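Glycerol-3-phosphate dehydrogenase [NAD(P)+] (Coxiella burnetii, PDB 3K96) probably catalyses the NAD(P)H-dependent reduction of dihydroxyacetone phosphate to sn-glycerol 3-phosphate, the precursor for phospholipid synthesis. Local coordinates at residues S62-V65 against D66-A70; F110-H113 against E114-R118; G307-N310 against T311-H315. One frame throughout, in Å; residues are numbered along the deposited sequence.

Contact 1: S62-V65 against D66-A70; sequences SDHV and DEMQA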
loop_
_atom_site.group_PDB
_atom_site.type_symbol
_atom_site.label_atom_id
_atom_site.label_comp_id
_atom_site.label_asym_id
_atom_site.label_seq_id
_atom_site.Cartn_x
_atom_site.Cartn_y
_atom_site.Cartn_z
ATOM N N SER A 62 18.295 -31.387 10.145
ATOM C CA SER A 62 19.544 -31.741 10.923
ATOM C C SER A 62 20.941 -31.436 10.310
ATOM O O SER A 62 21.904 -31.072 11.043
ATOM C CB SER A 62 19.473 -33.206 11.362
ATOM O OG SER A 62 18.317 -33.405 12.170
ATOM N N ASP A 63 21.048 -31.623 9.001
ATOM C CA ASP A 63 22.264 -31.309 8.284
ATOM C C ASP A 63 22.491 -29.790 8.341
ATOM O O ASP A 63 23.613 -29.311 8.221
ATOM C CB ASP A 63 22.139 -31.794 6.839
ATOM C CG ASP A 63 20.779 -31.448 6.215
ATOM O OD1 ASP A 63 19.803 -31.215 6.970
ATOM O OD2 ASP A 63 20.684 -31.427 4.963
ATOM N N HIS A 64 21.406 -29.051 8.549
ATOM C CA HIS A 64 21.436 -27.584 8.625
ATOM C C HIS A 64 22.136 -27.095 9.898
ATOM O O HIS A 64 22.967 -26.197 9.835
ATOM C CB HIS A 64 19.997 -27.049 8.496
ATOM C CG HIS A 64 19.895 -25.559 8.420
ATOM N ND1 HIS A 64 18.814 -24.864 8.922
ATOM C CD2 HIS A 64 20.751 -24.629 7.942
ATOM C CE1 HIS A 64 19.002 -23.571 8.732
ATOM N NE2 HIS A 64 20.168 -23.402 8.138
ATOM N N VAL A 65 21.832 -27.710 11.044
ATOM C CA VAL A 65 22.484 -27.322 12.300
ATOM C C VAL A 65 23.999 -27.582 12.240
ATOM O O VAL A 65 24.794 -26.778 12.738
ATOM C CB VAL A 65 21.866 -28.025 13.518
ATOM C CG1 VAL A 65 22.670 -27.698 14.785
ATOM C CG2 VAL A 65 20.389 -27.611 13.658
ATOM N N ASP A 66 24.390 -28.688 11.620
ATOM C CA ASP A 66 25.821 -29.000 11.435
ATOM C C ASP A 66 26.519 -27.869 10.656
ATOM O O ASP A 66 27.609 -27.403 11.032
ATOM C CB ASP A 66 25.971 -30.338 10.703
ATOM C CG ASP A 66 25.585 -31.513 11.570
ATOM O OD1 ASP A 66 25.825 -31.435 12.801
ATOM O OD2 ASP A 66 25.066 -32.519 11.037
ATOM N N GLU A 67 25.863 -27.419 9.586
ATOM C CA GLU A 67 26.369 -26.323 8.772
ATOM C C GLU A 67 26.563 -25.063 9.606
ATOM O O GLU A 67 27.619 -24.448 9.552
ATOM C CB GLU A 67 25.411 -26.036 7.618
ATOM C CG GLU A 67 25.331 -27.160 6.611
ATOM C CD GLU A 67 24.214 -26.966 5.602
ATOM O OE1 GLU A 67 23.672 -25.837 5.503
ATOM O OE2 GLU A 67 23.873 -27.951 4.912
ATOM N N MET A 68 25.545 -24.684 10.379
ATOM C CA MET A 68 25.644 -23.494 11.228
ATOM C C MET A 68 26.689 -23.624 12.350
ATOM O O MET A 68 27.400 -22.670 12.656
ATOM C CB MET A 68 24.264 -23.142 11.809
ATOM C CG MET A 68 23.289 -22.669 10.735
ATOM S SD MET A 68 21.676 -22.116 11.325
ATOM C CE MET A 68 20.874 -23.693 11.658
ATOM N N GLN A 69 26.765 -24.790 12.977
ATOM C CA GLN A 69 27.744 -25.000 14.055
ATOM C C GLN A 69 29.157 -24.887 13.500
ATOM O O GLN A 69 29.992 -24.195 14.068
ATOM C CB GLN A 69 27.516 -26.344 14.756
ATOM C CG GLN A 69 26.223 -26.374 15.579
ATOM C CD GLN A 69 26.022 -27.672 16.349
ATOM O OE1 GLN A 69 26.670 -28.671 16.070
ATOM N NE2 GLN A 69 25.117 -27.653 17.330
ATOM N N ALA A 70 29.396 -25.507 12.348
ATOM C CA ALA A 70 30.703 -25.456 11.713
ATOM C C ALA A 70 31.052 -24.058 11.213
ATOM O O ALA A 70 32.149 -23.577 11.447
ATOM C CB ALA A 70 30.767 -26.440 10.549
#

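Contact 2: F110-H113 against E114-R118; sequences FAFH and EVITR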
loop_
_atom_site.group_PDB
_atom_site.type_symbol
_atom_site.label_atom_id
_atom_site.label_comp_id
_atom_site.label_asym_id
_atom_site.label_seq_id
_atom_site.Cartn_x
_atom_site.Cartn_y
_atom_site.Cartn_z
ATOM N N PHE A 110 2.726 -24.363 7.452
ATOM C CA PHE A 110 2.469 -25.768 7.207
ATOM C C PHE A 110 3.265 -26.680 8.129
ATOM O O PHE A 110 3.038 -27.868 8.117
ATOM C CB PHE A 110 2.693 -26.156 5.720
ATOM C CG PHE A 110 4.041 -25.740 5.154
ATOM C CD1 PHE A 110 5.196 -26.483 5.420
ATOM C CD2 PHE A 110 4.146 -24.630 4.317
ATOM C CE1 PHE A 110 6.435 -26.112 4.869
ATOM C CE2 PHE A 110 5.362 -24.259 3.767
ATOM C CZ PHE A 110 6.522 -24.993 4.059
ATOM N N ALA A 111 4.208 -26.139 8.900
ATOM C CA ALA A 111 4.959 -26.958 9.864
ATOM C C ALA A 111 4.626 -26.613 11.327
ATOM O O ALA A 111 5.115 -27.258 12.258
ATOM C CB ALA A 111 6.451 -26.803 9.629
ATOM N N PHE A 112 3.776 -25.619 11.535
ATOM C CA PHE A 112 3.455 -25.158 12.887
ATOM C C PHE A 112 2.861 -26.275 13.730
ATOM O O PHE A 112 3.334 -26.538 14.858
ATOM C CB PHE A 112 2.500 -23.956 12.804
ATOM C CG PHE A 112 2.415 -23.154 14.070
ATOM C CD1 PHE A 112 3.328 -22.143 14.319
ATOM C CD2 PHE A 112 1.406 -23.394 14.998
ATOM C CE1 PHE A 112 3.257 -21.378 15.464
ATOM C CE2 PHE A 112 1.331 -22.641 16.150
ATOM C CZ PHE A 112 2.260 -21.620 16.385
ATOM N N HIS A 113 1.827 -26.927 13.206
ATOM C CA HIS A 113 1.204 -28.039 13.920
ATOM C C HIS A 113 2.247 -29.063 14.399
ATOM O O HIS A 113 2.276 -29.433 15.572
ATOM C CB HIS A 113 0.186 -28.738 13.030
ATOM C CG HIS A 113 -0.404 -29.969 13.640
ATOM N ND1 HIS A 113 0.085 -31.232 13.386
ATOM C CD2 HIS A 113 -1.436 -30.130 14.502
ATOM C CE1 HIS A 113 -0.628 -32.122 14.059
ATOM N NE2 HIS A 113 -1.552 -31.478 14.748
ATOM N N GLU A 114 3.094 -29.513 13.476
ATOM C CA GLU A 114 4.124 -30.501 13.793
ATOM C C GLU A 114 5.017 -30.079 14.959
ATOM O O GLU A 114 5.303 -30.875 15.859
ATOM C CB GLU A 114 5.001 -30.802 12.567
ATOM C CG GLU A 114 4.364 -31.700 11.477
ATOM C CD GLU A 114 3.321 -31.009 10.603
ATOM O OE1 GLU A 114 3.191 -29.755 10.628
ATOM O OE2 GLU A 114 2.640 -31.742 9.859
ATOM N N VAL A 115 5.456 -28.828 14.934
ATOM C CA VAL A 115 6.332 -28.293 15.962
ATOM C C VAL A 115 5.588 -28.235 17.311
ATOM O O VAL A 115 6.126 -28.646 18.334
ATOM C CB VAL A 115 6.864 -26.900 15.609
ATOM C CG1 VAL A 115 7.751 -26.393 16.732
ATOM C CG2 VAL A 115 7.633 -26.960 14.301
ATOM N N ILE A 116 4.355 -27.729 17.310
ATOM C CA ILE A 116 3.574 -27.662 18.543
ATOM C C ILE A 116 3.393 -29.074 19.133
ATOM O O ILE A 116 3.565 -29.276 20.319
ATOM C CB ILE A 116 2.216 -26.995 18.305
ATOM C CG1 ILE A 116 2.400 -25.476 18.056
ATOM C CG2 ILE A 116 1.280 -27.196 19.495
ATOM C CD1 ILE A 116 3.114 -24.710 19.201
ATOM N N THR A 117 3.089 -30.047 18.277
ATOM C CA THR A 117 2.902 -31.407 18.717
ATOM C C THR A 117 4.153 -31.921 19.464
ATOM O O THR A 117 4.058 -32.506 20.547
ATOM C CB THR A 117 2.557 -32.328 17.534
ATOM O OG1 THR A 117 1.281 -31.957 16.972
ATOM C CG2 THR A 117 2.485 -33.790 17.988
ATOM N N ARG A 118 5.313 -31.667 18.877
ATOM C CA ARG A 118 6.590 -32.095 19.416
ATOM C C ARG A 118 6.998 -31.346 20.678
ATOM O O ARG A 118 7.842 -31.818 21.448
ATOM C CB ARG A 118 7.639 -31.990 18.321
ATOM C CG ARG A 118 7.382 -33.052 17.285
ATOM C CD ARG A 118 8.077 -32.864 15.953
ATOM N NE ARG A 118 7.823 -34.042 15.106
ATOM C CZ ARG A 118 6.650 -34.336 14.532
ATOM N NH1 ARG A 118 5.569 -33.557 14.708
ATOM N NH2 ARG A 118 6.543 -35.438 13.795
#

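Contact 3: G307-N310 against T311-H315; sequences GLYN and TDQVH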
loop_
_atom_site.group_PDB
_atom_site.type_symbol
_atom_site.label_atom_id
_atom_site.label_comp_id
_atom_site.label_asym_id
_atom_site.label_seq_id
_atom_site.Cartn_x
_atom_site.Cartn_y
_atom_site.Cartn_z
ATOM N N GLY A 307 2.313 -19.441 0.295
ATOM C CA GLY A 307 1.090 -18.893 -0.281
ATOM C C GLY A 307 0.043 -19.880 -0.734
ATOM O O GLY A 307 -1.154 -19.625 -0.568
ATOM N N LEU A 308 0.461 -20.981 -1.345
ATOM C CA LEU A 308 -0.518 -21.985 -1.812
ATOM C C LEU A 308 -1.209 -22.624 -0.592
ATOM O O LEU A 308 -2.422 -22.744 -0.548
ATOM C CB LEU A 308 0.110 -23.068 -2.697
ATOM C CG LEU A 308 0.674 -22.647 -4.052
ATOM C CD1 LEU A 308 1.941 -21.848 -3.850
ATOM C CD2 LEU A 308 0.976 -23.873 -4.879
ATOM N N TYR A 309 -0.411 -23.021 0.390
ATOM C CA TYR A 309 -0.942 -23.573 1.630
ATOM C C TYR A 309 -1.851 -22.550 2.299
ATOM O O TYR A 309 -2.958 -22.895 2.704
ATOM C CB TYR A 309 0.208 -23.960 2.555
ATOM C CG TYR A 309 -0.195 -24.704 3.789
ATOM C CD1 TYR A 309 -0.491 -26.068 3.739
ATOM C CD2 TYR A 309 -0.203 -24.074 5.024
ATOM C CE1 TYR A 309 -0.837 -26.771 4.902
ATOM C CE2 TYR A 309 -0.541 -24.761 6.183
ATOM C CZ TYR A 309 -0.860 -26.101 6.122
ATOM O OH TYR A 309 -1.186 -26.766 7.286
ATOM N N ASN A 310 -1.405 -21.301 2.420
ATOM C CA ASN A 310 -2.249 -20.266 3.009
ATOM C C ASN A 310 -3.592 -20.175 2.266
ATOM O O ASN A 310 -4.627 -20.033 2.890
ATOM C CB ASN A 310 -1.647 -18.852 2.921
ATOM C CG ASN A 310 -0.380 -18.638 3.751
ATOM O OD1 ASN A 310 0.331 -17.654 3.507
ATOM N ND2 ASN A 310 -0.092 -19.517 4.715
ATOM N N THR A 311 -3.551 -20.191 0.927
ATOM C CA THR A 311 -4.756 -20.057 0.116
ATOM C C THR A 311 -5.718 -21.185 0.448
ATOM O O THR A 311 -6.911 -20.967 0.695
ATOM C CB THR A 311 -4.452 -20.090 -1.415
ATOM O OG1 THR A 311 -3.552 -19.043 -1.762
ATOM C CG2 THR A 311 -5.721 -19.915 -2.245
ATOM N N ASP A 312 -5.192 -22.393 0.487
ATOM C CA ASP A 312 -6.036 -23.556 0.772
ATOM C C ASP A 312 -6.653 -23.503 2.154
ATOM O O ASP A 312 -7.836 -23.808 2.308
ATOM C CB ASP A 312 -5.229 -24.847 0.592
ATOM C CG ASP A 312 -4.834 -25.077 -0.853
ATOM O OD1 ASP A 312 -5.446 -24.413 -1.744
ATOM O OD2 ASP A 312 -3.920 -25.909 -1.100
ATOM N N GLN A 313 -5.880 -23.078 3.159
ATOM C CA GLN A 313 -6.412 -23.053 4.537
ATOM C C GLN A 313 -7.456 -21.961 4.724
ATOM O O GLN A 313 -8.504 -22.191 5.334
ATOM C CB GLN A 313 -5.294 -22.886 5.574
ATOM C CG GLN A 313 -4.271 -24.005 5.583
ATOM C CD GLN A 313 -4.874 -25.348 5.921
ATOM O OE1 GLN A 313 -5.678 -25.480 6.841
ATOM N NE2 GLN A 313 -4.481 -26.357 5.179
ATOM N N VAL A 314 -7.185 -20.782 4.176
ATOM C CA VAL A 314 -8.102 -19.675 4.303
ATOM C C VAL A 314 -9.358 -19.929 3.495
ATOM O O VAL A 314 -10.461 -19.620 3.955
ATOM C CB VAL A 314 -7.438 -18.332 3.920
ATOM C CG1 VAL A 314 -8.466 -17.222 3.830
ATOM C CG2 VAL A 314 -6.359 -17.994 4.933
ATOM N N HIS A 315 -9.206 -20.517 2.317
ATOM C CA HIS A 315 -10.374 -20.837 1.475
ATOM C C HIS A 315 -11.306 -21.768 2.252
ATOM O O HIS A 315 -12.509 -21.540 2.299
ATOM C CB HIS A 315 -9.956 -21.491 0.164
ATOM C CG HIS A 315 -11.106 -21.797 -0.754
ATOM N ND1 HIS A 315 -11.606 -23.071 -0.926
ATOM C CD2 HIS A 315 -11.847 -20.996 -1.548
ATOM C CE1 HIS A 315 -12.607 -23.038 -1.791
ATOM N NE2 HIS A 315 -12.775 -21.787 -2.179
#

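Contact 1: S62-V65 against D66-A70
H64 carries its ring anti to the backbone N (chi1 -174°), and M68, one turn later, has CG anti to its own carbonyl carbon and a bend at chi3 (-77°) that turns the terminal methyl back over the imidazole. CE stands almost on the ring normal, 3.5 Å from the centroid of the H64 ring, a CH-pi contact over the face. The sulfur follows obliquely, with M68 SD 4.2 Å from the same centroid. A long, flexible thioether suits this place because it can bend to set its terminal methyl, with its C-H bonds, over an aromatic face. At the ring's edge E67 OE1 lies 4.0 Å from H64 CD2, the carboxylate plane turned 72° from the imidazole. This turn belongs to helix 62-71, the crossover of the beta-alpha-beta unit between strands 55-58 and 87-90 in the Rossmann-like nucleotide-binding region. Both ring nitrogens of H64 are engaged, ND1 with S59 OG and NE2 with N74 OD1, which fixes the rotation of the ring beneath the methionine. E67 OE2 forms a salt bridge with R76, and D63 OD2 reaches the same arginine in one of its two conformers; with D63 so placed, R76 would probably offset the repulsion between the two carboxylates. On the flank facing strand 87-90, V65 CG1 packs 3.5 Å from Q69 NE2, while that amide donates to A89 O. The backbone bond from M68 N to H64 O, at 3.0 Å, holds the spacing that lets methionine and histidine meet.

Contact 2: F110-H113 against E114-R118
I116 reaches back one helical turn to F112, and its side chain can be followed outward. CB sits 3.7 Å from F112 O, beside the carbonyl that receives the I116 amide hydrogen in a nearly straight bond (172°). CG1, placed anti to I116's own carbonyl carbon by chi1 of -71°, lies 3.6 Å from F112 CE2 and approaches the ring obliquely. The tip, CD1, comes within 4.1 Å of that same F112 CE2. F112's ring, anti to its own N (chi1 -163°), leans along the helix toward I116, and both side chains extend from helix 109-119 onto I105 of strand 102-105 and onto helix 143-151. A branched aliphatic chain and a flat ring suit this buried flank, where the helix packs as the crossover of the beta-alpha-beta unit joining strands 102-105 and 128-131. V115, also buried, sets CG2 3.3 Å from A111 O and touches V107. On the more polar flank R118 curls back so that NH1 donates to E114 O at 2.9 Å, an oxygen that also takes the hydrogen of R118 N. Beside it T117 N bonds to H113 O, likewise at 2.9 Å.

Contact 3: G307-N310 against T311-H315
T311 gives G307 O two donors: its backbone N at 2.9 Å and its hydroxyl OG1 at 2.7 Å from that oxygen. They arrive from opposite faces of the carbonyl plane. The hydroxyl is anti to T311's own carbonyl carbon and beside its own N (chi1 -59°), which points OG1 back toward G307; a threonine can be buried here with its polar atom satisfied while its side chain packs on I218, V331 and H332. G307 opens helix 307-320, and its own N is taken by OD1 of N281, a residue predicted to bind sn-glycerol 3-phosphate. In the all-helical C-terminal part this helix packs against helices 206-228 and 326-336 and meets S109 of helix 109-119. D312 N donates to L308 O and Q313 N to Y309 O, both at 3.0 Å, while D312 OD1 accepts from H336 NE2. V314 N donates to N310 O at 3.0 Å, and N310 OD1 has a weak hydrogen bond from N217 ND2. Bent at chi2 (-62°), Q313 lays CG over one face of the Y309 ring, 4.0 Å from its centroid, with NE2 3.7 Å from Y309 CE1 and the amide plane 31° from the ring. Q313 OE1 accepts from S140 N.

How the contacts relate
Following the chain from its N terminus, contact 1, contact 2 and contact 3 come in series, each confined to neighbouring turns of one helix, so none closes a long loop and none nests in or crosses another. Contacts 1 and 2 lie on two crossover helices of the nucleotide-binding region, their centres 21 Å apart and nearest atoms about 11 Å apart. Contact 3 belongs to the helical C-terminal part, its centre 31 Å from that of contact 1. Contacts 2 and 3 touch directly: F110 CA packs 3.3 Å from Y309 CE2, joining the two parts of the fold near E306, predicted to bind NADPH.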